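Local structure of transcriptional regulator, TetR family (Agrobacterium tumefaciens, 3C2B) at residues A[92-103]-A[139-147]. The protein probably binds DNA at cis-regulatory sites as a transcription factor of the TetR family, through an N-terminal helix-turn-helix motif. Sequence-based numbering, arbitrary orientation.
Sequences HLEVFAHDLLDV and IDRRARGLI
L93 lies level with L146, F96 with A143 and L100 with I139 where helix segments 92-103 and 139-147 run antiparallel, their axes 10.7 Å apart at closest and crossing at -163°. F96 is the centre of the contact. With CG anti to the backbone N (chi1 174°), its ring reaches across and enters the other helix as a knob in the hole made by I139, R142, A143 and L146. The far end of the ring packs closely on the methyl of A143, with F96 CZ 3.4 Å from A143 CB. Its edge meets the backbone of I139, F96 CE1 lying 3.4 Å from I139 O. That oxygen also accepts the helical bond from the N of A143. The aliphatic part of R142 runs past the ring in the opposite direction, CD 3.8 Å from F96 CD1. The chain of R142 bends at chi2 and chi3, and its guanidinium plane is turned 62° from the ring. L146 CD1, of the same helix, lies over one face of this guanidinium, offset toward its rim. A water joins the two helices here: it donates to D99 OD2 at 2.7 Å and accepts from R142 NH2. The nearby carboxylate probably also eases the charge of the buried arginine. No direct hydrogen bond crosses between the segments. At one end L146 spreads its branches, CD1 to H92 CB at 3.6 Å and CD2 to L93 CD2 at 3.9 Å. At the other end I139 CG2 meets L100 CD1, and V103 closes the row more loosely. Helix 161-173 backs both segments, with Y165 on I139 and A143 and I172 on A97 and L101. This is an antiparallel helix pair with one knob-into-hole contact, made by F96, in the all-helical C-terminal domain of a TetR-family regulator.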
ATOM      1  N   HIS A  92      -6.589  21.610  10.254  1.00 40.75           N
ATOM      2  CA  HIS A  92      -6.957  20.270  10.743  1.00 40.18           C
ATOM      3  C   HIS A  92      -6.659  19.171   9.723  1.00 39.16           C
ATOM      4  O   HIS A  92      -6.243  18.050  10.073  1.00 39.18           O
ATOM      5  CB  HIS A  92      -8.442  20.213  11.075  1.00 39.41           C
ATOM      6  CG  HIS A  92      -8.799  20.877  12.371  1.00 41.04           C
ATOM      7  ND1 HIS A  92      -8.044  20.734  13.511  1.00 41.62           N
ATOM      8  CD2 HIS A  92      -9.867  21.637  12.725  1.00 43.35           C
ATOM      9  CE1 HIS A  92      -8.618  21.391  14.508  1.00 43.12           C
ATOM     10  NE2 HIS A  92      -9.734  21.937  14.060  1.00 42.67           N
ATOM     11  N   LEU A  93      -6.916  19.463   8.465  1.00 39.11           N
ATOM     12  CA  LEU A  93      -6.668  18.462   7.421  1.00 38.27           C
ATOM     13  C   LEU A  93      -5.189  18.233   7.219  1.00 39.27           C
ATOM     14  O   LEU A  93      -4.791  17.109   7.009  1.00 37.99           O
ATOM     15  CB  LEU A  93      -7.324  18.834   6.127  1.00 37.33           C
ATOM     16  CG  LEU A  93      -8.860  18.778   6.069  1.00 38.20           C
ATOM     17  CD1 LEU A  93      -9.315  19.441   4.775  1.00 37.50           C
ATOM     18  CD2 LEU A  93      -9.419  17.325   6.175  1.00 34.33           C
ATOM     19  N   GLU A  94      -4.356  19.276   7.305  1.00 40.55           N
ATOM     20  CA  GLU A  94      -2.918  19.042   7.237  1.00 42.44           C
ATOM     21  C   GLU A  94      -2.412  18.221   8.434  1.00 41.50           C
ATOM     22  O   GLU A  94      -1.584  17.336   8.262  1.00 41.96           O
ATOM     23  CB  GLU A  94      -2.134  20.354   7.160  1.00 42.30           C
ATOM     24  CG  GLU A  94      -2.360  21.120   5.847  1.00 48.14           C
ATOM     25  CD  GLU A  94      -1.421  22.325   5.698  1.00 47.87           C
ATOM     26  OE1 GLU A  94      -0.235  22.250   6.101  1.00 53.77           O
ATOM     27  OE2 GLU A  94      -1.875  23.351   5.171  1.00 54.96           O
ATOM     28  N   VAL A  95      -2.867  18.565   9.647  1.00 40.23           N
ATOM     29  CA  VAL A  95      -2.432  17.846  10.843  1.00 40.12           C
ATOM     30  C   VAL A  95      -2.855  16.367  10.736  1.00 39.65           C
ATOM     31  O   VAL A  95      -2.068  15.465  10.999  1.00 37.75           O
ATOM     32  CB  VAL A  95      -2.909  18.531  12.153  1.00 39.40           C
ATOM     33  CG1 VAL A  95      -2.588  17.658  13.392  1.00 37.71           C
ATOM     34  CG2 VAL A  95      -2.294  19.951  12.290  1.00 38.00           C
ATOM     35  N   PHE A  96      -4.092  16.150  10.292  1.00 39.54           N
ATOM     36  CA  PHE A  96      -4.529  14.814  10.024  1.00 39.17           C
ATOM     37  C   PHE A  96      -3.559  14.050   9.059  1.00 38.83           C
ATOM     38  O   PHE A  96      -3.078  12.944   9.359  1.00 37.16           O
ATOM     39  CB  PHE A  96      -5.945  14.801   9.445  1.00 39.21           C
ATOM     40  CG  PHE A  96      -6.345  13.447   9.033  1.00 39.02           C
ATOM     41  CD1 PHE A  96      -6.856  12.549   9.991  1.00 37.15           C
ATOM     42  CD2 PHE A  96      -6.122  13.009   7.715  1.00 38.71           C
ATOM     43  CE1 PHE A  96      -7.178  11.232   9.645  1.00 37.09           C
ATOM     44  CE2 PHE A  96      -6.437  11.663   7.351  1.00 38.05           C
ATOM     45  CZ  PHE A  96      -6.955  10.775   8.337  1.00 36.42           C
ATOM     46  N   ALA A  97      -3.299  14.634   7.892  1.00 38.67           N
ATOM     47  CA  ALA A  97      -2.485  13.933   6.872  1.00 37.77           C
ATOM     48  C   ALA A  97      -1.119  13.522   7.428  1.00 37.43           C
ATOM     49  O   ALA A  97      -0.667  12.401   7.203  1.00 37.83           O
ATOM     50  CB  ALA A  97      -2.350  14.802   5.633  1.00 38.45           C
ATOM     51  N   HIS A  98      -0.485  14.429   8.174  1.00 35.93           N
ATOM     52  CA  HIS A  98       0.823  14.201   8.773  1.00 36.00           C
ATOM     53  C   HIS A  98       0.744  13.108   9.863  1.00 36.86           C
ATOM     54  O   HIS A  98       1.589  12.202   9.905  1.00 37.55           O
ATOM     55  CB  HIS A  98       1.313  15.566   9.347  1.00 34.12           C
ATOM     56  CG  HIS A  98       2.774  15.632   9.696  1.00 31.89           C
ATOM     57  ND1 HIS A  98       3.446  16.840   9.818  1.00 33.56           N
ATOM     58  CD2 HIS A  98       3.683  14.667  10.007  1.00 30.74           C
ATOM     59  CE1 HIS A  98       4.701  16.612  10.183  1.00 28.63           C
ATOM     60  NE2 HIS A  98       4.873  15.304  10.283  1.00 32.36           N
ATOM     61  N   ASP A  99      -0.267  13.205  10.749  1.00 37.08           N
ATOM     62  CA  ASP A  99      -0.590  12.124  11.696  1.00 37.67           C
ATOM     63  C   ASP A  99      -0.791  10.751  10.991  1.00 37.29           C
ATOM     64  O   ASP A  99      -0.284   9.747  11.444  1.00 38.29           O
ATOM     65  CB  ASP A  99      -1.867  12.457  12.466  1.00 37.07           C
ATOM     66  CG  ASP A  99      -1.700  13.601  13.434  1.00 39.96           C
ATOM     67  OD1 ASP A  99      -0.557  14.032  13.714  1.00 41.02           O
ATOM     68  OD2 ASP A  99      -2.739  14.068  13.953  1.00 41.24           O
ATOM     69  N   LEU A 100      -1.537  10.712   9.909  1.00 38.01           N
ATOM     70  CA  LEU A 100      -1.710   9.451   9.128  1.00 38.97           C
ATOM     71  C   LEU A 100      -0.355   8.836   8.682  1.00 39.97           C
ATOM     72  O   LEU A 100      -0.065   7.660   8.945  1.00 40.06           O
ATOM     73  CB  LEU A 100      -2.637   9.657   7.919  1.00 37.81           C
ATOM     74  CG  LEU A 100      -2.820   8.402   6.993  1.00 38.84           C
ATOM     75  CD1 LEU A 100      -3.286   7.146   7.786  1.00 37.60           C
ATOM     76  CD2 LEU A 100      -3.841   8.692   5.850  1.00 38.20           C
ATOM     77  N   LEU A 101       0.469   9.661   8.042  1.00 40.11           N
ATOM     78  CA  LEU A 101       1.763   9.234   7.549  1.00 40.53           C
ATOM     79  C   LEU A 101       2.623   8.671   8.695  1.00 40.76           C
ATOM     80  O   LEU A 101       3.225   7.599   8.591  1.00 40.38           O
ATOM     81  CB  LEU A 101       2.434  10.423   6.866  1.00 38.71           C
ATOM     82  CG  LEU A 101       1.805  10.721   5.504  1.00 40.28           C
ATOM     83  CD1 LEU A 101       2.164  12.162   5.051  1.00 38.91           C
ATOM     84  CD2 LEU A 101       2.098   9.602   4.410  1.00 39.92           C
ATOM     85  N   ASP A 102       2.632   9.425   9.788  1.00 40.57           N
ATOM     86  CA  ASP A 102       3.349   9.085  10.981  1.00 41.71           C
ATOM     87  C   ASP A 102       2.833   7.786  11.587  1.00 40.82           C
ATOM     88  O   ASP A 102       3.606   6.965  11.996  1.00 41.25           O
ATOM     89  CB  ASP A 102       3.165  10.242  11.943  1.00 42.62           C
ATOM     90  CG  ASP A 102       4.340  10.476  12.757  1.00 47.28           C
ATOM     91  OD1 ASP A 102       5.386  10.877  12.199  1.00 56.77           O
ATOM     92  OD2 ASP A 102       4.217  10.271  13.956  1.00 46.42           O
ATOM     93  N   VAL A 103       1.529   7.595  11.672  1.00 41.59           N
ATOM     94  CA  VAL A 103       0.968   6.304  12.154  1.00 41.75           C
ATOM     95  C   VAL A 103       1.428   5.166  11.184  1.00 41.24           C
ATOM     96  O   VAL A 103       1.900   4.113  11.613  1.00 41.64           O
ATOM     97  CB  VAL A 103      -0.586   6.360  12.232  1.00 41.77           C
ATOM     98  CG1 VAL A 103      -1.218   4.968  12.132  1.00 45.08           C
ATOM     99  CG2 VAL A 103      -1.097   7.087  13.518  1.00 44.96           C
ATOM    100  N   ILE A 139      -8.201   6.660  13.379  1.00 52.73           N
ATOM    101  CA  ILE A 139      -7.813   7.445  12.231  1.00 53.68           C
ATOM    102  C   ILE A 139      -9.010   7.710  11.301  1.00 54.17           C
ATOM    103  O   ILE A 139      -9.245   8.863  10.923  1.00 54.25           O
ATOM    104  CB  ILE A 139      -6.602   6.804  11.494  1.00 54.34           C
ATOM    105  CG1 ILE A 139      -5.279   7.358  12.069  1.00 55.03           C
ATOM    106  CG2 ILE A 139      -6.630   7.035   9.968  1.00 54.36           C
ATOM    107  CD1 ILE A 139      -5.063   8.919  11.932  1.00 54.55           C
ATOM    108  N   ASP A 140      -9.772   6.658  10.967  1.00 53.56           N
ATOM    109  CA  ASP A 140     -10.854   6.776  10.001  1.00 52.72           C
ATOM    110  C   ASP A 140     -11.981   7.651  10.549  1.00 51.94           C
ATOM    111  O   ASP A 140     -12.565   8.432   9.805  1.00 51.07           O
ATOM    112  CB  ASP A 140     -11.399   5.405   9.614  1.00 52.90           C
ATOM    113  CG  ASP A 140     -10.454   4.612   8.699  1.00 53.33           C
ATOM    114  OD1 ASP A 140      -9.437   5.156   8.228  1.00 54.60           O
ATOM    115  OD2 ASP A 140     -10.756   3.433   8.429  1.00 52.68           O
ATOM    116  N   ARG A 141     -12.278   7.521  11.841  1.00 51.62           N
ATOM    117  CA  ARG A 141     -13.348   8.316  12.465  1.00 51.68           C
ATOM    118  C   ARG A 141     -12.920   9.786  12.532  1.00 51.12           C
ATOM    119  O   ARG A 141     -13.734  10.672  12.307  1.00 50.33           O
ATOM    120  CB  ARG A 141     -13.749   7.778  13.849  1.00 51.67           C
ATOM    121  CG  ARG A 141     -15.252   7.954  14.136  1.00 53.72           C
ATOM    122  CD  ARG A 141     -15.659   7.550  15.548  1.00 53.42           C
ATOM    123  NE  ARG A 141     -17.116   7.429  15.671  1.00 54.93           N
ATOM    124  CZ  ARG A 141     -17.802   6.293  15.482  1.00 55.75           C
ATOM    125  NH1 ARG A 141     -17.178   5.167  15.133  1.00 56.81           N
ATOM    126  NH2 ARG A 141     -19.126   6.282  15.626  1.00 56.05           N
ATOM    127  N   ARG A 142     -11.635  10.030  12.821  1.00 50.08           N
ATOM    128  CA  ARG A 142     -11.063  11.373  12.759  1.00 50.05           C
ATOM    129  C   ARG A 142     -11.357  12.004  11.382  1.00 49.34           C
ATOM    130  O   ARG A 142     -11.974  13.052  11.301  1.00 49.49           O
ATOM    131  CB  ARG A 142      -9.552  11.318  12.993  1.00 50.15           C
ATOM    132  CG  ARG A 142      -8.935  12.531  13.637  1.00 53.03           C
ATOM    133  CD  ARG A 142      -9.120  13.771  12.796  1.00 56.58           C
ATOM    134  NE  ARG A 142      -9.730  14.866  13.567  1.00 56.12           N
ATOM    135  CZ  ARG A 142      -9.077  15.900  14.090  1.00 55.97           C
ATOM    136  NH1 ARG A 142      -9.738  16.832  14.764  1.00 54.21           N
ATOM    137  NH2 ARG A 142      -7.768  15.998  13.955  1.00 58.50           N
ATOM    138  N   ALA A 143     -10.963  11.314  10.322  1.00 48.18           N
ATOM    139  CA  ALA A 143     -11.024  11.823   8.983  1.00 48.75           C
ATOM    140  C   ALA A 143     -12.454  12.135   8.547  1.00 48.77           C
ATOM    141  O   ALA A 143     -12.698  13.215   8.012  1.00 47.84           O
ATOM    142  CB  ALA A 143     -10.337  10.855   8.017  1.00 47.43           C
ATOM    143  N   ARG A 144     -13.383  11.217   8.837  1.00 48.68           N
ATOM    144  CA  ARG A 144     -14.803  11.392   8.498  1.00 49.40           C
ATOM    145  C   ARG A 144     -15.406  12.537   9.287  1.00 48.44           C
ATOM    146  O   ARG A 144     -16.195  13.305   8.743  1.00 48.09           O
ATOM    147  CB  ARG A 144     -15.625  10.134   8.797  1.00 49.23           C
ATOM    148  CG  ARG A 144     -15.153   8.872   8.122  1.00 51.60           C
ATOM    149  CD  ARG A 144     -16.200   7.772   8.391  1.00 55.14           C
ATOM    150  NE  ARG A 144     -15.593   6.557   8.927  1.00 58.53           N
ATOM    151  CZ  ARG A 144     -15.065   5.572   8.197  1.00 58.31           C
ATOM    152  NH1 ARG A 144     -15.047   5.611   6.864  1.00 58.77           N
ATOM    153  NH2 ARG A 144     -14.543   4.536   8.822  1.00 59.50           N
ATOM    154  N   GLY A 145     -15.048  12.614  10.570  1.00 47.71           N
ATOM    155  CA  GLY A 145     -15.459  13.727  11.446  1.00 47.89           C
ATOM    156  C   GLY A 145     -15.072  15.085  10.870  1.00 47.73           C
ATOM    157  O   GLY A 145     -15.889  15.990  10.759  1.00 47.71           O
ATOM    158  N   LEU A 146     -13.824  15.199  10.463  1.00 47.85           N
ATOM    159  CA  LEU A 146     -13.282  16.372   9.772  1.00 48.28           C
ATOM    160  C   LEU A 146     -13.968  16.701   8.435  1.00 48.49           C
ATOM    161  O   LEU A 146     -14.290  17.841   8.155  1.00 49.07           O
ATOM    162  CB  LEU A 146     -11.815  16.096   9.508  1.00 47.86           C
ATOM    163  CG  LEU A 146     -10.786  17.141   9.857  1.00 49.90           C
ATOM    164  CD1 LEU A 146     -11.168  17.894  11.116  1.00 48.51           C
ATOM    165  CD2 LEU A 146      -9.406  16.457   9.993  1.00 46.94           C
ATOM    166  N   ILE A 147     -14.178  15.680   7.612  1.00 48.12           N
ATOM    167  CA  ILE A 147     -14.781  15.823   6.318  1.00 47.17           C
ATOM    168  C   ILE A 147     -16.243  16.231   6.488  1.00 48.06           C
ATOM    169  O   ILE A 147     -16.745  17.091   5.756  1.00 48.40           O
ATOM    170  CB  ILE A 147     -14.599  14.519   5.499  1.00 46.94           C
ATOM    171  CG1 ILE A 147     -13.101  14.297   5.183  1.00 46.08           C
ATOM    172  CG2 ILE A 147     -15.386  14.554   4.189  1.00 46.59           C
ATOM    173  CD1 ILE A 147     -12.831  13.047   4.275  1.00 45.37           C
TER
HETATM  174  O   HOH W   1      -5.462  14.037  13.573  1.00 45.24           O